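Local coordinates for solute-binding periplasmic protein of iron/siderophore ABC transporter (Yersinia pestis, PDB 6B2Y) that probably binds a chelated iron or related metal complex in the periplasm and hands it to an ABC transporter for import, at residues H325-Y333 with P376-A384; M239-G248 with A342-Y351. One frame throughout, in Å; residues are numbered along the deposited sequence.

Interaction 1 (H325-Y333 with P376-A384)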
loop_
_atom_site.group_PDB
_atom_site.type_symbol
_atom_site.label_atom_id
_atom_site.label_comp_id
_atom_site.label_asym_id
_atom_site.label_seq_id
_atom_site.Cartn_x
_atom_site.Cartn_y
_atom_site.Cartn_z
ATOM N N HIS A 325 11.509 -6.311 -19.940
ATOM C CA HIS A 325 10.141 -6.248 -19.438
ATOM C C HIS A 325 10.128 -6.529 -17.936
ATOM O O HIS A 325 9.358 -7.351 -17.438
ATOM C CB HIS A 325 9.239 -7.225 -20.192
ATOM C CG HIS A 325 9.189 -6.976 -21.667
ATOM N ND1 HIS A 325 8.396 -6.000 -22.231
ATOM C CD2 HIS A 325 9.859 -7.556 -22.692
ATOM C CE1 HIS A 325 8.569 -5.998 -23.542
ATOM N NE2 HIS A 325 9.451 -6.933 -23.848
ATOM N N SER A 326 10.989 -5.829 -17.193
ATOM C CA SER A 326 11.089 -6.000 -15.746
ATOM C C SER A 326 10.986 -4.646 -15.061
ATOM O O SER A 326 11.523 -3.644 -15.554
ATOM C CB SER A 326 12.401 -6.702 -15.360
ATOM O OG SER A 326 12.355 -8.091 -15.675
ATOM N N TYR A 327 10.281 -4.620 -13.924
ATOM C CA TYR A 327 9.933 -3.378 -13.236
ATOM C C TYR A 327 9.890 -3.633 -11.736
ATOM O O TYR A 327 9.800 -4.778 -11.292
ATOM C CB TYR A 327 8.567 -2.830 -13.717
ATOM C CG TYR A 327 8.430 -2.845 -15.228
ATOM C CD1 TYR A 327 8.720 -1.711 -15.969
ATOM C CD2 TYR A 327 8.026 -4.000 -15.909
ATOM C CE1 TYR A 327 8.614 -1.714 -17.346
ATOM C CE2 TYR A 327 7.929 -4.018 -17.301
ATOM C CZ TYR A 327 8.222 -2.864 -18.008
ATOM O OH TYR A 327 8.130 -2.845 -19.387
ATOM N N ALA A 328 9.942 -2.551 -10.954
ATOM C CA ALA A 328 9.749 -2.653 -9.513
ATOM C C ALA A 328 8.758 -1.601 -9.033
ATOM O O ALA A 328 8.706 -0.482 -9.555
ATOM C CB ALA A 328 11.067 -2.511 -8.727
ATOM N N ILE A 329 7.978 -1.984 -8.019
ATOM C CA ILE A 329 6.938 -1.147 -7.438
ATOM C C ILE A 329 7.110 -1.117 -5.921
ATOM O O ILE A 329 7.526 -2.105 -5.309
ATOM C CB ILE A 329 5.529 -1.669 -7.821
ATOM C CG1 ILE A 329 4.459 -0.674 -7.384
ATOM C CG2 ILE A 329 5.291 -3.062 -7.213
ATOM C CD1 ILE A 329 4.442 0.607 -8.202
ATOM N N TRP A 330 6.766 0.022 -5.315
ATOM C CA TRP A 330 6.845 0.165 -3.857
ATOM C C TRP A 330 5.856 -0.769 -3.172
ATOM O O TRP A 330 4.657 -0.752 -3.472
ATOM C CB TRP A 330 6.555 1.613 -3.475
ATOM C CG TRP A 330 6.820 2.027 -2.051
ATOM C CD1 TRP A 330 8.005 1.939 -1.368
ATOM C CD2 TRP A 330 5.895 2.671 -1.167
ATOM N NE1 TRP A 330 7.868 2.475 -0.102
ATOM C CE2 TRP A 330 6.584 2.932 0.046
ATOM C CE3 TRP A 330 4.549 3.059 -1.282
ATOM C CZ2 TRP A 330 5.975 3.549 1.132
ATOM C CZ3 TRP A 330 3.939 3.675 -0.196
ATOM C CH2 TRP A 330 4.649 3.908 0.998
ATOM N N HIS A 331 6.356 -1.572 -2.232
ATOM C CA HIS A 331 5.535 -2.644 -1.697
ATOM C C HIS A 331 4.353 -2.121 -0.896
ATOM O O HIS A 331 3.280 -2.741 -0.910
ATOM C CB HIS A 331 6.358 -3.576 -0.824
ATOM C CG HIS A 331 5.536 -4.662 -0.217
ATOM N ND1 HIS A 331 5.024 -5.701 -0.965
ATOM C CD2 HIS A 331 5.086 -4.843 1.048
ATOM C CE1 HIS A 331 4.301 -6.481 -0.182
ATOM N NE2 HIS A 331 4.335 -5.989 1.046
ATOM N N ASN A 332 4.515 -0.986 -0.217
ATOM C CA ASN A 332 3.443 -0.531 0.662
ATOM C C ASN A 332 2.190 -0.110 -0.086
ATOM O O ASN A 332 1.146 0.060 0.564
ATOM C CB ASN A 332 3.947 0.602 1.548
ATOM C CG ASN A 332 4.907 0.106 2.611
ATOM O OD1 ASN A 332 4.662 -0.913 3.253
ATOM N ND2 ASN A 332 6.018 0.820 2.786
ATOM N N TYR A 333 2.241 0.027 -1.420
ATOM C CA TYR A 333 1.000 0.172 -2.175
ATOM C C TYR A 333 0.119 -1.076 -2.065
ATOM O O TYR A 333 -1.047 -1.044 -2.502
ATOM C CB TYR A 333 1.283 0.488 -3.660
ATOM C CG TYR A 333 1.899 1.869 -3.907
ATOM C CD1 TYR A 333 1.403 3.010 -3.292
ATOM C CD2 TYR A 333 2.979 2.014 -4.778
ATOM C CE1 TYR A 333 1.981 4.267 -3.532
ATOM C CE2 TYR A 333 3.555 3.249 -5.015
ATOM C CZ TYR A 333 3.066 4.366 -4.389
ATOM O OH TYR A 333 3.663 5.590 -4.648
ATOM N N PRO A 376 6.316 15.605 -1.884
ATOM C CA PRO A 376 6.742 14.328 -2.455
ATOM C C PRO A 376 8.257 14.279 -2.576
ATOM O O PRO A 376 8.926 15.292 -2.806
ATOM C CB PRO A 376 6.065 14.300 -3.832
ATOM C CG PRO A 376 5.686 15.704 -4.121
ATOM C CD PRO A 376 5.447 16.365 -2.796
ATOM N N SER A 377 8.804 13.087 -2.391
ATOM C CA SER A 377 10.235 12.884 -2.528
ATOM C C SER A 377 10.479 11.414 -2.794
ATOM O O SER A 377 9.609 10.575 -2.559
ATOM C CB SER A 377 10.994 13.336 -1.277
ATOM O OG SER A 377 10.517 12.647 -0.136
ATOM N N GLY A 378 11.669 11.115 -3.292
ATOM C CA GLY A 378 12.082 9.734 -3.435
ATOM C C GLY A 378 11.572 9.057 -4.697
ATOM O O GLY A 378 11.148 9.689 -5.669
ATOM N N THR A 379 11.616 7.729 -4.657
ATOM C CA THR A 379 11.403 6.886 -5.828
ATOM C C THR A 379 10.504 5.721 -5.435
ATOM O O THR A 379 10.878 4.910 -4.583
ATOM C CB THR A 379 12.739 6.370 -6.366
ATOM O OG1 THR A 379 13.598 7.484 -6.656
ATOM C CG2 THR A 379 12.537 5.515 -7.612
ATOM N N TYR A 380 9.341 5.616 -6.073
ATOM C CA TYR A 380 8.376 4.588 -5.709
ATOM C C TYR A 380 8.106 3.579 -6.819
ATOM O O TYR A 380 7.332 2.640 -6.609
ATOM C CB TYR A 380 7.065 5.251 -5.271
ATOM C CG TYR A 380 7.183 6.000 -3.970
ATOM C CD1 TYR A 380 7.596 7.330 -3.942
ATOM C CD2 TYR A 380 6.885 5.389 -2.766
ATOM C CE1 TYR A 380 7.689 8.032 -2.745
ATOM C CE2 TYR A 380 6.975 6.079 -1.565
ATOM C CZ TYR A 380 7.386 7.396 -1.562
ATOM O OH TYR A 380 7.479 8.077 -0.356
ATOM N N TRP A 381 8.723 3.740 -7.985
ATOM C CA TRP A 381 8.637 2.758 -9.056
ATOM C C TRP A 381 9.848 2.973 -9.950
ATOM O O TRP A 381 10.475 4.038 -9.915
ATOM C CB TRP A 381 7.330 2.894 -9.844
ATOM C CG TRP A 381 7.025 4.287 -10.265
ATOM C CD1 TRP A 381 7.527 4.950 -11.361
ATOM C CD2 TRP A 381 6.146 5.206 -9.611
ATOM N NE1 TRP A 381 7.006 6.222 -11.425
ATOM C CE2 TRP A 381 6.157 6.405 -10.363
ATOM C CE3 TRP A 381 5.342 5.137 -8.461
ATOM C CZ2 TRP A 381 5.417 7.525 -9.992
ATOM C CZ3 TRP A 381 4.596 6.253 -8.106
ATOM C CH2 TRP A 381 4.638 7.429 -8.867
ATOM N N ILE A 382 10.176 1.955 -10.744
ATOM C CA ILE A 382 11.322 2.046 -11.650
ATOM C C ILE A 382 11.236 0.939 -12.692
ATOM O O ILE A 382 10.745 -0.162 -12.422
ATOM C CB ILE A 382 12.658 1.994 -10.862
ATOM C CG1 ILE A 382 13.758 2.722 -11.636
ATOM C CG2 ILE A 382 13.067 0.562 -10.557
ATOM C CD1 ILE A 382 13.743 4.211 -11.426
ATOM N N GLU A 383 11.713 1.238 -13.898
ATOM C CA GLU A 383 11.887 0.232 -14.933
ATOM C C GLU A 383 13.357 -0.152 -15.024
ATOM O O GLU A 383 14.238 0.711 -14.958
ATOM C CB GLU A 383 11.410 0.729 -16.300
ATOM C CG GLU A 383 10.385 1.831 -16.262
ATOM C CD GLU A 383 10.004 2.318 -17.654
ATOM O OE1 GLU A 383 10.036 1.502 -18.604
ATOM O OE2 GLU A 383 9.668 3.514 -17.792
ATOM N N ALA A 384 13.607 -1.449 -15.165
ATOM C CA ALA A 384 14.940 -1.974 -15.399
ATOM C C ALA A 384 15.561 -1.333 -16.635
ATOM O O ALA A 384 16.684 -0.823 -16.578
ATOM C CB ALA A 384 14.892 -3.484 -15.553
#

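Interaction 2 (M239-G248 with A342-Y351)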
loop_
_atom_site.group_PDB
_atom_site.type_symbol
_atom_site.label_atom_id
_atom_site.label_comp_id
_atom_site.label_asym_id
_atom_site.label_seq_id
_atom_site.Cartn_x
_atom_site.Cartn_y
_atom_site.Cartn_z
ATOM N N MET A 239 -2.431 -6.911 -5.018
ATOM C CA MET A 239 -1.885 -6.282 -6.206
ATOM C C MET A 239 -2.360 -6.960 -7.482
ATOM O O MET A 239 -2.278 -6.348 -8.551
ATOM C CB MET A 239 -0.350 -6.274 -6.128
ATOM C CG MET A 239 0.190 -5.354 -5.050
ATOM S SD MET A 239 1.628 -4.496 -5.701
ATOM C CE MET A 239 2.407 -3.758 -4.257
ATOM N N GLY A 240 -2.871 -8.194 -7.385
ATOM C CA GLY A 240 -3.584 -8.786 -8.506
ATOM C C GLY A 240 -4.686 -7.886 -9.030
ATOM O O GLY A 240 -4.906 -7.794 -10.242
ATOM N N ASP A 241 -5.393 -7.197 -8.122
ATOM C CA ASP A 241 -6.409 -6.236 -8.545
ATOM C C ASP A 241 -5.809 -5.142 -9.423
ATOM O O ASP A 241 -6.455 -4.665 -10.369
ATOM C CB ASP A 241 -7.086 -5.605 -7.317
ATOM C CG ASP A 241 -8.124 -6.514 -6.681
ATOM O OD1 ASP A 241 -8.335 -7.638 -7.195
ATOM O OD2 ASP A 241 -8.741 -6.096 -5.672
ATOM N N PHE A 242 -4.595 -4.687 -9.098
ATOM C CA PHE A 242 -3.981 -3.628 -9.902
ATOM C C PHE A 242 -3.592 -4.142 -11.274
ATOM O O PHE A 242 -3.708 -3.415 -12.272
ATOM C CB PHE A 242 -2.735 -3.061 -9.214
ATOM C CG PHE A 242 -2.937 -2.707 -7.764
ATOM C CD1 PHE A 242 -4.184 -2.338 -7.279
ATOM C CD2 PHE A 242 -1.850 -2.716 -6.892
ATOM C CE1 PHE A 242 -4.351 -2.011 -5.936
ATOM C CE2 PHE A 242 -2.013 -2.392 -5.563
ATOM C CZ PHE A 242 -3.257 -2.052 -5.087
ATOM N N ILE A 243 -3.078 -5.370 -11.333
ATOM C CA ILE A 243 -2.777 -5.985 -12.623
ATOM C C ILE A 243 -4.027 -6.029 -13.497
ATOM O O ILE A 243 -3.999 -5.610 -14.665
ATOM C CB ILE A 243 -2.185 -7.385 -12.414
ATOM C CG1 ILE A 243 -0.802 -7.256 -11.771
ATOM C CG2 ILE A 243 -2.082 -8.145 -13.740
ATOM C CD1 ILE A 243 -0.232 -8.595 -11.323
ATOM N N ASP A 244 -5.137 -6.524 -12.933
ATOM C CA ASP A 244 -6.412 -6.597 -13.652
ATOM C C ASP A 244 -6.811 -5.234 -14.210
ATOM O O ASP A 244 -7.102 -5.100 -15.405
ATOM C CB ASP A 244 -7.533 -7.127 -12.738
ATOM C CG ASP A 244 -7.310 -8.563 -12.263
ATOM O OD1 ASP A 244 -6.365 -9.239 -12.717
ATOM O OD2 ASP A 244 -8.096 -9.028 -11.404
ATOM N N GLN A 245 -6.858 -4.207 -13.351
ATOM C CA GLN A 245 -7.322 -2.900 -13.802
ATOM C C GLN A 245 -6.386 -2.296 -14.834
ATOM O O GLN A 245 -6.823 -1.521 -15.694
ATOM C CB GLN A 245 -7.463 -1.938 -12.619
ATOM C CG GLN A 245 -8.592 -2.297 -11.670
ATOM C CD GLN A 245 -8.662 -1.351 -10.476
ATOM O OE1 GLN A 245 -9.457 -0.415 -10.466
ATOM N NE2 GLN A 245 -7.837 -1.604 -9.465
ATOM N N ALA A 246 -5.097 -2.627 -14.761
ATOM C CA ALA A 246 -4.129 -2.106 -15.711
ATOM C C ALA A 246 -4.105 -2.913 -16.994
ATOM O O ALA A 246 -3.257 -2.659 -17.853
ATOM C CB ALA A 246 -2.728 -2.068 -15.082
ATOM N N GLY A 247 -5.010 -3.879 -17.141
ATOM C CA GLY A 247 -5.094 -4.617 -18.383
ATOM C C GLY A 247 -4.095 -5.737 -18.556
ATOM O O GLY A 247 -3.840 -6.155 -19.692
ATOM N N GLY A 248 -3.508 -6.232 -17.471
ATOM C CA GLY A 248 -2.644 -7.386 -17.530
ATOM C C GLY A 248 -3.370 -8.660 -17.145
ATOM O O GLY A 248 -4.490 -8.648 -16.632
ATOM N N ALA A 342 0.146 2.865 -8.168
ATOM C CA ALA A 342 0.602 1.592 -8.709
ATOM C C ALA A 342 -0.236 1.171 -9.908
ATOM O O ALA A 342 0.290 0.622 -10.887
ATOM C CB ALA A 342 0.561 0.512 -7.624
ATOM N N ILE A 343 -1.549 1.406 -9.855
ATOM C CA ILE A 343 -2.393 1.046 -10.993
ATOM C C ILE A 343 -1.944 1.778 -12.249
ATOM O O ILE A 343 -1.822 1.177 -13.332
ATOM C CB ILE A 343 -3.864 1.333 -10.671
ATOM C CG1 ILE A 343 -4.346 0.412 -9.544
ATOM C CG2 ILE A 343 -4.719 1.173 -11.913
ATOM C CD1 ILE A 343 -5.672 0.916 -8.943
ATOM N N GLN A 344 -1.655 3.073 -12.117
ATOM C CA GLN A 344 -1.226 3.871 -13.264
ATOM C C GLN A 344 0.151 3.439 -13.746
ATOM O O GLN A 344 0.395 3.367 -14.960
ATOM C CB GLN A 344 -1.225 5.359 -12.912
ATOM C CG GLN A 344 -2.604 5.981 -12.780
ATOM C CD GLN A 344 -2.528 7.486 -12.631
ATOM O OE1 GLN A 344 -1.447 8.050 -12.428
ATOM N NE2 GLN A 344 -3.659 8.141 -12.728
ATOM N N SER A 345 1.068 3.152 -12.816
ATOM C CA SER A 345 2.403 2.707 -13.214
ATOM C C SER A 345 2.342 1.367 -13.942
ATOM O O SER A 345 3.003 1.185 -14.973
ATOM C CB SER A 345 3.319 2.602 -11.991
ATOM O OG SER A 345 3.690 3.889 -11.533
ATOM N N PHE A 346 1.552 0.417 -13.427
ATOM C CA PHE A 346 1.387 -0.861 -14.119
ATOM C C PHE A 346 0.887 -0.649 -15.542
ATOM O O PHE A 346 1.427 -1.224 -16.497
ATOM C CB PHE A 346 0.406 -1.771 -13.373
ATOM C CG PHE A 346 0.950 -2.361 -12.106
ATOM C CD1 PHE A 346 2.120 -1.861 -11.529
ATOM C CD2 PHE A 346 0.284 -3.394 -11.474
ATOM C CE1 PHE A 346 2.606 -2.400 -10.356
ATOM C CE2 PHE A 346 0.755 -3.932 -10.295
ATOM C CZ PHE A 346 1.945 -3.434 -9.735
ATOM N N ALA A 347 -0.165 0.152 -15.694
ATOM C CA ALA A 347 -0.775 0.353 -17.007
ATOM C C ALA A 347 0.221 0.956 -17.989
ATOM O O ALA A 347 0.306 0.527 -19.149
ATOM C CB ALA A 347 -1.996 1.255 -16.881
ATOM N N LYS A 348 0.974 1.956 -17.543
ATOM C CA LYS A 348 1.946 2.604 -18.420
ATOM C C LYS A 348 3.054 1.640 -18.827
ATOM O O LYS A 348 3.568 1.718 -19.951
ATOM C CB LYS A 348 2.517 3.845 -17.733
ATOM C CG LYS A 348 3.221 4.829 -18.666
ATOM C CD LYS A 348 3.794 5.998 -17.895
ATOM C CE LYS A 348 4.647 6.884 -18.787
ATOM N NZ LYS A 348 3.821 7.715 -19.705
ATOM N N TRP A 349 3.469 0.746 -17.919
ATOM C CA TRP A 349 4.431 -0.286 -18.295
ATOM C C TRP A 349 3.835 -1.265 -19.300
ATOM O O TRP A 349 4.508 -1.654 -20.264
ATOM C CB TRP A 349 4.911 -1.059 -17.072
ATOM C CG TRP A 349 5.662 -0.249 -16.074
ATOM C CD1 TRP A 349 6.387 0.885 -16.305
ATOM C CD2 TRP A 349 5.776 -0.525 -14.670
ATOM N NE1 TRP A 349 6.942 1.340 -15.122
ATOM C CE2 TRP A 349 6.589 0.484 -14.110
ATOM C CE3 TRP A 349 5.271 -1.528 -13.837
ATOM C CZ2 TRP A 349 6.897 0.523 -12.753
ATOM C CZ3 TRP A 349 5.584 -1.493 -12.491
ATOM C CH2 TRP A 349 6.391 -0.476 -11.962
ATOM N N PHE A 350 2.573 -1.677 -19.087
ATOM C CA PHE A 350 1.981 -2.721 -19.918
ATOM C C PHE A 350 1.711 -2.213 -21.323
ATOM O O PHE A 350 1.824 -2.968 -22.294
ATOM C CB PHE A 350 0.658 -3.231 -19.321
ATOM C CG PHE A 350 0.773 -3.860 -17.947
ATOM C CD1 PHE A 350 2.008 -4.123 -17.358
ATOM C CD2 PHE A 350 -0.383 -4.188 -17.240
ATOM C CE1 PHE A 350 2.088 -4.689 -16.092
ATOM C CE2 PHE A 350 -0.314 -4.764 -15.977
ATOM C CZ PHE A 350 0.925 -5.007 -15.397
ATOM N N TYR A 351 1.287 -0.959 -21.446
ATOM C CA TYR A 351 0.899 -0.371 -22.729
ATOM C C TYR A 351 1.553 0.996 -22.853
ATOM O O TYR A 351 0.891 2.032 -22.723
ATOM C CB TYR A 351 -0.625 -0.282 -22.842
ATOM C CG TYR A 351 -1.321 -1.612 -22.641
ATOM C CD1 TYR A 351 -1.450 -2.520 -23.687
ATOM C CD2 TYR A 351 -1.859 -1.963 -21.405
ATOM C CE1 TYR A 351 -2.069 -3.733 -23.510
ATOM C CE2 TYR A 351 -2.495 -3.185 -21.221
ATOM C CZ TYR A 351 -2.614 -4.062 -22.285
ATOM O OH TYR A 351 -3.238 -5.282 -22.132
#

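Interaction 1 (H325-Y333 with P376-A384)
W330 and Y380 meet in a T-shaped stack. The CD2–CE2 edge of Y380 points at one face of the W330 indole. The planes stand at 88°, and Y380 CD2 comes within 3.3 Å of W330 CD2. The opposite face of the indole carries N332 CB. W330 CG lies anti to the backbone N (chi1 -170°), which lays the indole alongside Y380. Y333 crosses Y380 at about a right angle, with its OH 3.5 Å from Y380 CB. The same hydroxyl oxygen reaches the indole edge of W381 and lies 3.6 Å from W381 CZ3.

Further along, E383 runs beside the Y327 ring. E383 CB is 3.6 Å from Y327 CD1, and E383 CG lies in the ring plane at its edge. I329 CD1 touches W381 CB. A328 CB meets I382 CG2 on the other face of the sheet.

Antiparallel backbone pairing sets these positions. A328 and I382 form a hydrogen-bonded pair: A328 N donates to I382 O at 2.9 Å and I382 N to A328 O at 3.1 Å. A384 N donates to S326 O. W330 N donates to Y380 O at 3.0 Å, but the bond is bent, with 135° at the hydrogen.

Strand 381-383 is an outermost strand of the mixed sheet. Strand 326-330 lies between it and strand 275-280, bonded through Y276, A278 and G280. On the face of A328 and I382, helix 299-310 meets I382 through Q303 and L306, and V291 of a loop meets A328. Helix 340-350 packs on the face of Y327 and W381, where W349 stacks on Y327.

Interaction 2 (M239-G248 with A342-Y351)
A246 CB packs against helix 342-350, 3.6 Å from F346 CB and 3.8 Å from A347 CB. The small methyl lets the chains come close, with the two alanine CA atoms 4.4 Å apart. The other apolar contacts lie around it. I343 crosses F242 at about a right angle, its CG1 3.6 Å from F242 CD1. F346 slips between F242 and I243: its CE2 touches F242 CB and I243 CG1, while I243 N lies in the ring plane at its edge. F346 CG stands anti to the carbonyl carbon (chi1 -73°), which carries the ring to this place. M239 SD makes a Met-aromatic contact with F346, oblique to the ring and 4.2 Å from CZ. Apart from these apolar pairs, the I343 CD1 methyl is in van der Waals contact with the amide nitrogen Q245 NE2.

One hydrogen bond crosses the contact, from Y351 OH to G247 O at 2.7 Å. The donor is tilted 27° from the carbonyl plane. The Y351 ring also presents its edge to A246 O, and F350 CD2 comes within 3.3 Å of that oxygen. A246 O is buried here without a hydrogen-bond partner.

Backbone bonds shape the turn that Y351 meets. G247, with positive phi, is the C-prime residue of a Schellman motif ending helix 239-245. G248 N bonds to I243 O and G247 N to D244 O. This turn brings G248 beside the F350 ring.

The helices cross at -47°, their axes 8.6 Å apart. In this helical layer on the mixed sheet, V218 of strand 217-221 meets I243 and F350, and I220 meets M239 and F346. Helix 186-207 packs alongside through Y196, V200 and V203, and helix 168-182 touches F242 and Q245.

How the interactions relate
Interaction 1 lies within the mixed sheet and interaction 2 in the helices packed on one face of it; their centres are about 13 Å apart. Their segments alternate along the chain: 239-248, 325-333, 342-351, 376-384. Strand 326-330 leads into helix 340-350, so the contacts share this strand-helix unit. They also touch directly. W349 CH2 lies 3.3 Å from A328 O, S345 OG meets W381, and Y333 O meets F242. Helix 340-350 thus packs on the paired strands and on helix 239-245. Both contacts belong to the lobe built on the mixed sheet. The separate parallel sheet forms the other lobe, consistent with a two-lobed periplasmic binding protein.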